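Local coordinates for Xaa-Pro dipeptidase (Pyrococcus horikoshii, PDB 1WY2), which probably cleaves dipeptides that end in proline and begin with a nonpolar residue, working as a homodimeric metallopeptidase with two metal ions in each subunit, at residues E242-A247 with V327-T332; K249-S254 with K262-I267; Y275-Y280 with P317-P322. All blocks are in the same frame, centred on the assembly; numbering follows the deposited sequence.

Contact 1. Residues E242-A247 with V327-T332. With ZN (zinc ion), chain D; ZN (zinc ion), chain E.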
# COMPACT_ATOMS: atom_id res chain seq x y z
N GLU A 242 23.84 4.91 23.64
CA GLU A 242 25.04 4.08 23.68
C GLU A 242 24.69 2.60 23.75
O GLU A 242 25.39 1.76 23.18
CB GLU A 242 25.92 4.47 24.87
CG GLU A 242 26.39 5.92 24.84
CD GLU A 242 27.28 6.29 26.01
OE1 GLU A 242 26.98 5.89 27.15
OE2 GLU A 242 28.29 6.99 25.79
N ILE A 243 23.61 2.28 24.45
CA ILE A 243 23.16 0.90 24.59
C ILE A 243 22.64 0.35 23.25
O ILE A 243 22.99 -0.77 22.86
CB ILE A 243 22.06 0.79 25.66
CG1 ILE A 243 22.64 1.15 27.03
CG2 ILE A 243 21.48 -0.63 25.68
CD1 ILE A 243 21.61 1.22 28.14
N VAL A 244 21.82 1.13 22.56
CA VAL A 244 21.29 0.68 21.27
C VAL A 244 22.44 0.54 20.27
O VAL A 244 22.48 -0.41 19.50
CB VAL A 244 20.24 1.67 20.73
CG1 VAL A 244 19.83 1.27 19.31
CG2 VAL A 244 19.01 1.67 21.64
N LEU A 245 23.37 1.49 20.29
CA LEU A 245 24.52 1.45 19.38
C LEU A 245 25.35 0.19 19.62
O LEU A 245 25.78 -0.48 18.68
CB LEU A 245 25.40 2.68 19.59
CG LEU A 245 26.66 2.77 18.71
CD1 LEU A 245 26.25 2.90 17.25
CD2 LEU A 245 27.50 3.96 19.14
N GLU A 246 25.57 -0.13 20.89
CA GLU A 246 26.36 -1.31 21.25
C GLU A 246 25.67 -2.58 20.76
O GLU A 246 26.30 -3.47 20.18
CB GLU A 246 26.53 -1.38 22.76
CG GLU A 246 27.40 -2.54 23.23
CD GLU A 246 27.33 -2.74 24.73
OE1 GLU A 246 27.05 -1.76 25.45
OE2 GLU A 246 27.58 -3.87 25.19
N ALA A 247 24.36 -2.67 21.00
CA ALA A 247 23.58 -3.83 20.60
C ALA A 247 23.54 -3.98 19.08
O ALA A 247 23.67 -5.08 18.55
CB ALA A 247 22.16 -3.72 21.15
N VAL A 327 15.30 5.58 20.91
CA VAL A 327 16.44 5.52 20.01
C VAL A 327 16.40 4.23 19.20
O VAL A 327 16.16 3.16 19.74
CB VAL A 327 17.78 5.52 20.79
CG1 VAL A 327 18.95 5.33 19.82
CG2 VAL A 327 17.95 6.83 21.55
N ARG A 328 16.63 4.35 17.89
CA ARG A 328 16.69 3.18 17.02
C ARG A 328 17.79 3.42 15.99
O ARG A 328 17.94 4.52 15.45
CB ARG A 328 15.37 2.92 16.28
CG ARG A 328 15.47 1.73 15.30
CD ARG A 328 14.12 1.19 14.81
NE ARG A 328 13.35 2.13 13.99
CZ ARG A 328 12.38 2.91 14.45
NH1 ARG A 328 12.04 2.88 15.73
NH2 ARG A 328 11.72 3.70 13.62
N ILE A 329 18.59 2.38 15.75
CA ILE A 329 19.66 2.44 14.76
C ILE A 329 19.46 1.20 13.90
O ILE A 329 19.48 0.08 14.40
CB ILE A 329 21.04 2.42 15.44
CG1 ILE A 329 21.18 3.65 16.34
CG2 ILE A 329 22.14 2.41 14.38
CD1 ILE A 329 22.45 3.69 17.18
N GLU A 330 19.24 1.42 12.61
CA GLU A 330 18.97 0.34 11.67
C GLU A 330 19.79 0.36 10.39
O GLU A 330 19.96 1.41 9.77
CB GLU A 330 17.48 0.37 11.30
CG GLU A 330 17.12 -0.43 10.05
CD GLU A 330 15.65 -0.35 9.68
OE1 GLU A 330 15.06 0.74 9.84
OE2 GLU A 330 15.10 -1.37 9.22
N ASP A 331 20.28 -0.81 10.00
CA ASP A 331 21.04 -0.98 8.76
C ASP A 331 20.41 -2.12 7.98
O ASP A 331 19.79 -3.01 8.56
CB ASP A 331 22.50 -1.41 9.03
CG ASP A 331 23.42 -0.26 9.34
OD1 ASP A 331 23.33 0.78 8.66
OD2 ASP A 331 24.24 -0.41 10.27
N THR A 332 20.56 -2.08 6.66
CA THR A 332 20.10 -3.17 5.82
C THR A 332 21.43 -3.85 5.55
O THR A 332 22.40 -3.17 5.20
CB THR A 332 19.50 -2.69 4.48
OG1 THR A 332 18.23 -2.07 4.72
CG2 THR A 332 19.30 -3.87 3.53
ZN ZN D . 13.29 1.11 9.01
ZN ZN E . 13.14 -2.04 9.08

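Contact 2. Residues K249-S254 with K262-I267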
# COMPACT_ATOMS: atom_id res chain seq x y z
N LYS A 249 25.72 -2.77 16.83
CA LYS A 249 27.05 -3.12 16.34
C LYS A 249 27.36 -4.60 16.58
O LYS A 249 27.88 -5.28 15.69
CB LYS A 249 28.11 -2.26 17.02
CG LYS A 249 28.18 -0.84 16.49
CD LYS A 249 29.27 -0.05 17.21
CE LYS A 249 30.63 -0.71 17.06
NZ LYS A 249 31.68 -0.01 17.85
N LYS A 250 27.05 -5.08 17.77
CA LYS A 250 27.31 -6.48 18.12
C LYS A 250 26.50 -7.42 17.23
O LYS A 250 27.01 -8.43 16.75
CB LYS A 250 26.97 -6.73 19.59
CG LYS A 250 27.34 -8.12 20.09
CD LYS A 250 28.84 -8.35 20.03
CE LYS A 250 29.22 -9.71 20.59
NZ LYS A 250 30.69 -9.92 20.56
N ALA A 251 25.23 -7.08 16.99
CA ALA A 251 24.38 -7.92 16.16
C ALA A 251 24.91 -7.98 14.73
O ALA A 251 24.98 -9.05 14.13
CB ALA A 251 22.95 -7.40 16.17
N VAL A 252 25.28 -6.83 14.17
CA VAL A 252 25.81 -6.80 12.81
C VAL A 252 27.07 -7.65 12.72
O VAL A 252 27.25 -8.42 11.78
CB VAL A 252 26.14 -5.36 12.36
CG1 VAL A 252 26.84 -5.39 11.00
CG2 VAL A 252 24.87 -4.52 12.27
N GLU A 253 27.95 -7.52 13.71
CA GLU A 253 29.19 -8.28 13.75
C GLU A 253 28.96 -9.79 13.92
O GLU A 253 29.81 -10.60 13.54
CB GLU A 253 30.09 -7.78 14.88
CG GLU A 253 30.56 -6.34 14.73
CD GLU A 253 31.22 -5.79 15.98
OE1 GLU A 253 31.67 -4.62 15.96
OE2 GLU A 253 31.28 -6.52 17.00
N SER A 254 27.82 -10.15 14.49
CA SER A 254 27.47 -11.55 14.73
C SER A 254 26.71 -12.19 13.57
O SER A 254 26.58 -13.42 13.51
CB SER A 254 26.65 -11.67 16.01
OG SER A 254 27.36 -11.17 17.13
N LYS A 262 16.60 -16.38 15.42
CA LYS A 262 16.34 -16.26 16.85
C LYS A 262 17.63 -16.03 17.63
O LYS A 262 17.67 -15.20 18.54
CB LYS A 262 15.64 -17.52 17.37
CG LYS A 262 15.37 -17.50 18.86
CD LYS A 262 14.67 -18.77 19.32
CE LYS A 262 14.39 -18.72 20.82
NZ LYS A 262 13.63 -19.91 21.30
N GLU A 263 18.69 -16.75 17.28
CA GLU A 263 19.97 -16.58 17.96
C GLU A 263 20.53 -15.18 17.72
O GLU A 263 21.14 -14.59 18.60
CB GLU A 263 20.99 -17.63 17.48
CG GLU A 263 20.58 -19.06 17.81
CD GLU A 263 21.57 -20.10 17.29
OE1 GLU A 263 22.05 -19.95 16.15
OE2 GLU A 263 21.85 -21.07 18.02
N LEU A 264 20.31 -14.65 16.52
CA LEU A 264 20.80 -13.31 16.19
C LEU A 264 19.99 -12.27 16.97
O LEU A 264 20.54 -11.30 17.50
CB LEU A 264 20.70 -13.05 14.69
CG LEU A 264 21.20 -11.70 14.18
CD1 LEU A 264 22.62 -11.45 14.68
CD2 LEU A 264 21.16 -11.68 12.66
N ASP A 265 18.67 -12.46 17.04
CA ASP A 265 17.82 -11.53 17.78
C ASP A 265 18.28 -11.51 19.24
O ASP A 265 18.35 -10.45 19.87
CB ASP A 265 16.35 -11.95 17.68
CG ASP A 265 15.43 -11.13 18.57
OD1 ASP A 265 15.38 -11.39 19.79
OD2 ASP A 265 14.74 -10.22 18.04
N SER A 266 18.63 -12.68 19.76
CA SER A 266 19.07 -12.81 21.15
C SER A 266 20.36 -12.04 21.46
O SER A 266 20.54 -11.57 22.58
CB SER A 266 19.26 -14.28 21.52
OG SER A 266 18.02 -14.97 21.51
N ILE A 267 21.25 -11.93 20.48
CA ILE A 267 22.50 -11.20 20.69
C ILE A 267 22.21 -9.76 21.10
O ILE A 267 22.75 -9.25 22.08
CB ILE A 267 23.38 -11.19 19.42
CG1 ILE A 267 23.86 -12.61 19.10
CG2 ILE A 267 24.56 -10.26 19.61
CD1 ILE A 267 24.73 -13.23 20.16

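Contact 3. Residues Y275-Y280 with P317-P322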
# COMPACT_ATOMS: atom_id res chain seq x y z
N TYR A 275 21.08 -4.43 30.57
CA TYR A 275 21.09 -3.07 31.08
C TYR A 275 19.76 -2.75 31.76
O TYR A 275 19.60 -1.66 32.32
CB TYR A 275 21.34 -2.06 29.95
CG TYR A 275 22.78 -1.99 29.48
CD1 TYR A 275 23.18 -2.66 28.32
CD2 TYR A 275 23.73 -1.26 30.18
CE1 TYR A 275 24.51 -2.60 27.88
CE2 TYR A 275 25.05 -1.19 29.75
CZ TYR A 275 25.43 -1.86 28.60
OH TYR A 275 26.74 -1.78 28.17
N GLY A 276 18.82 -3.69 31.72
CA GLY A 276 17.53 -3.49 32.36
C GLY A 276 16.48 -2.81 31.51
O GLY A 276 15.44 -2.40 32.02
N TYR A 277 16.74 -2.69 30.21
CA TYR A 277 15.81 -2.04 29.28
C TYR A 277 15.05 -3.03 28.39
O TYR A 277 14.43 -2.63 27.40
CB TYR A 277 16.57 -1.06 28.39
CG TYR A 277 16.96 0.24 29.07
CD1 TYR A 277 16.01 1.24 29.31
CD2 TYR A 277 18.27 0.46 29.48
CE1 TYR A 277 16.36 2.43 29.93
CE2 TYR A 277 18.64 1.66 30.11
CZ TYR A 277 17.67 2.64 30.33
OH TYR A 277 18.02 3.82 30.94
N GLY A 278 15.09 -4.31 28.75
CA GLY A 278 14.43 -5.32 27.95
C GLY A 278 12.96 -5.07 27.62
O GLY A 278 12.51 -5.34 26.51
N GLU A 279 12.22 -4.56 28.59
CA GLU A 279 10.80 -4.29 28.41
C GLU A 279 10.55 -3.17 27.40
O GLU A 279 9.46 -3.05 26.84
CB GLU A 279 10.18 -3.91 29.76
CG GLU A 279 8.75 -3.40 29.70
CD GLU A 279 8.28 -2.81 31.02
OE1 GLU A 279 7.13 -2.33 31.09
OE2 GLU A 279 9.06 -2.84 32.00
N TYR A 280 11.58 -2.36 27.14
CA TYR A 280 11.45 -1.24 26.22
C TYR A 280 11.95 -1.47 24.79
O TYR A 280 11.92 -0.56 23.97
CB TYR A 280 12.11 -0.01 26.86
CG TYR A 280 11.46 0.36 28.18
CD1 TYR A 280 10.14 0.82 28.22
CD2 TYR A 280 12.12 0.18 29.40
CE1 TYR A 280 9.50 1.09 29.43
CE2 TYR A 280 11.49 0.45 30.62
CZ TYR A 280 10.18 0.90 30.63
OH TYR A 280 9.54 1.15 31.82
N PRO A 317 17.82 -2.70 16.47
CA PRO A 317 17.36 -2.70 17.86
C PRO A 317 16.95 -1.28 18.25
O PRO A 317 17.36 -0.31 17.61
CB PRO A 317 18.60 -3.18 18.62
CG PRO A 317 19.72 -2.58 17.82
CD PRO A 317 19.28 -2.86 16.39
N GLY A 318 16.14 -1.17 19.29
CA GLY A 318 15.72 0.14 19.74
C GLY A 318 15.23 0.09 21.18
O GLY A 318 14.93 -0.99 21.70
N ILE A 319 15.18 1.25 21.82
CA ILE A 319 14.69 1.38 23.19
C ILE A 319 13.74 2.56 23.18
O ILE A 319 14.10 3.66 22.76
CB ILE A 319 15.84 1.66 24.18
CG1 ILE A 319 16.74 0.43 24.29
CG2 ILE A 319 15.27 2.05 25.54
CD1 ILE A 319 17.94 0.64 25.20
N TYR A 320 12.51 2.33 23.63
CA TYR A 320 11.50 3.38 23.64
C TYR A 320 10.92 3.57 25.03
O TYR A 320 10.33 2.66 25.60
CB TYR A 320 10.39 3.01 22.65
CG TYR A 320 10.97 2.49 21.35
CD1 TYR A 320 11.23 1.13 21.18
CD2 TYR A 320 11.32 3.36 20.32
CE1 TYR A 320 11.85 0.66 20.02
CE2 TYR A 320 11.93 2.90 19.16
CZ TYR A 320 12.19 1.55 19.02
OH TYR A 320 12.80 1.08 17.88
N ILE A 321 11.11 4.78 25.57
CA ILE A 321 10.62 5.14 26.90
C ILE A 321 9.36 5.99 26.73
O ILE A 321 9.43 7.13 26.30
CB ILE A 321 11.68 5.96 27.66
CG1 ILE A 321 13.05 5.27 27.58
CG2 ILE A 321 11.27 6.13 29.12
CD1 ILE A 321 13.06 3.84 28.13
N PRO A 322 8.19 5.42 27.08
CA PRO A 322 6.88 6.03 26.87
C PRO A 322 6.85 7.50 27.30
O PRO A 322 7.20 7.88 28.41
CB PRO A 322 5.87 5.23 27.69
CG PRO A 322 6.46 3.85 27.94
CD PRO A 322 8.02 4.08 27.62

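Contact 1. Residues E242-A247 with V327-T332
Val-244 and Leu-245 of the helix rest on Val-327 and Ile-329, and the contact is van der Waals packing, of methyls on one another and on the strand backbone. Val-244 faces the strand and touches it with both methyls: CB lies 4.0 Å from Val-327 CG1 and CG2 3.7 Å from Val-327 O, while CG1, anti to the backbone nitrogen (chi1 173°), reaches the backbone at Ile-329 and packs 4.0 Å from Ile-329 CG1. A short beta-branched residue suits this place, because the strand backbone comes so near the helix that a methyl can touch it. Ile-329 is longer; its CD1 reaches the next helical residue, 3.8 Å from Leu-245 CA and 3.9 Å from Leu-245 CD1. This is a helix laid across the curved sheet of the pita-bread fold of the M24 metallopeptidases, whose metals sit on the sheet's other side. There the extended chain of Glu-330 carries its carboxylate away from the helix to bridge two zinc ions, with Glu-330 OE1 2.0 Å from the zinc of chain D and Glu-330 OE2 2.1 Å from the zinc of chain E. Asp-212, Asp-223, His-287 and Glu-316 complete the protein ligands, and Thr-225 OG1 hydrogen-bonds to Glu-330 OE1.

Contact 2. Residues K249-S254 with K262-I267
Leu-264 meets Ala-251 and Ser-254 across the interface of two helices. From CB, chi1 of -178° puts CG anti to the backbone nitrogen, and chi2 of 53° then turns CD1 to Ala-251. At the end of that branch, CD1 comes within 3.4 Å of Ala-251 O, a tight van der Waals touch on the helix backbone, and also lies 4.3 Å from Ala-251 CB and 4.2 Å from Ser-254 CB. The same side chain also packs on Ile-313 and Ile-315 of strand 312-321 and on Leu-307. The two helices form an antiparallel helical hairpin of the M24 domain, their local axes 9.1 Å apart and 150° from parallel. Ala-251, with only a methyl, lets the leucine reach its carbonyl oxygen. One turn later in the second helix, Ile-267 sends CG2 to Lys-250 CG, 3.5 Å away. The lysine adds only its aliphatic part, since the amino end leads away from the contact. Ser-254 OG donates to Lys-250 O at 2.8 Å from above the carbonyl plane, so its proton is used within its own helix, and Ser-254 OG also lies 3.8 Å from Ile-267 CG2.

Contact 3. Residues Y275-Y280 with P317-P322
Tyr-280 O accepts a hydrogen bond from Tyr-320 N, 3.0 Å long and moderately straight at 159°, which ties the loop after helix 261-274 to the end of strand 312-321. The same oxygen receives a CA-H...O contact from Ile-319 CA at 3.5 Å. The Tyr-280 ring lies against Ile-321 and Pro-322. Ile-321 CD1 sits over one face, 4.1 Å from the Tyr-280 ring centroid and offset toward the rim, a CH-pi contact; chi1 of -49° and chi2 of -58° fold the isoleucine so that its tip comes to the ring. Pro-322 CD lies 3.8 Å from Tyr-280 CE1. The isoleucine methyl serves two rings, for Ile-321 CD1 is also 4.0 Å from Tyr-277 CE1, while Ile-319 CD1 packs 3.9 Å from Tyr-277 CB.

Gly-276 is the first residue to leave helical angles after helix 261-274, in a Schellman motif; at its positive phi a CB would jam against the preceding carbonyl oxygen. A short 3-10 turn then follows, closed by the bond from Tyr-280 N to Tyr-277 O. Tyr-277 OH hydrogen-bonds to Glu-239 of helix 235-254, which steadies the far end of the ring. In the pita-bread domain the strand continues back to the metal ligand Glu-316. Tyr-320 OH hydrogen-bonds to His-283 and Arg-328, and Gly-318, lacking a side chain, lets that hydroxyl lie against the strand. Pro-322 also packs on Glu-62 of the second subunit.

Chemically, Tyr-320 is held at both ends, by its amide at the loop and by its phenol near the metal site. Because Arg-328 is salt-bridged to the metal ligand Asp-212, the tyrosine belongs to the outer shell of that site and may help to fix the orientation of the arginine.

Contacts 1 and 2 use successive parts of helix 235-254, their centres about 11 Å apart, and both contact 2 and contact 3 are nested within the stretch of chain that contact 1 closes. Contacts 1 and 3 are about 12 Å apart between centres and meet directly: Arg-328 NH1 lies 2.9 Å from Tyr-320 OH and Glu-246 OE1 2.7 Å from Tyr-275 OH, both probable hydrogen bonds, the first beside the metal site. Contacts 2 and 3 do not touch, with nearest atoms about 6 Å apart. Contact 1 alone holds a zinc ligand, Glu-330; measured from side chain to zinc, Tyr-320 in contact 3 is about 9 Å away and Leu-264 in contact 2 about 13 Å.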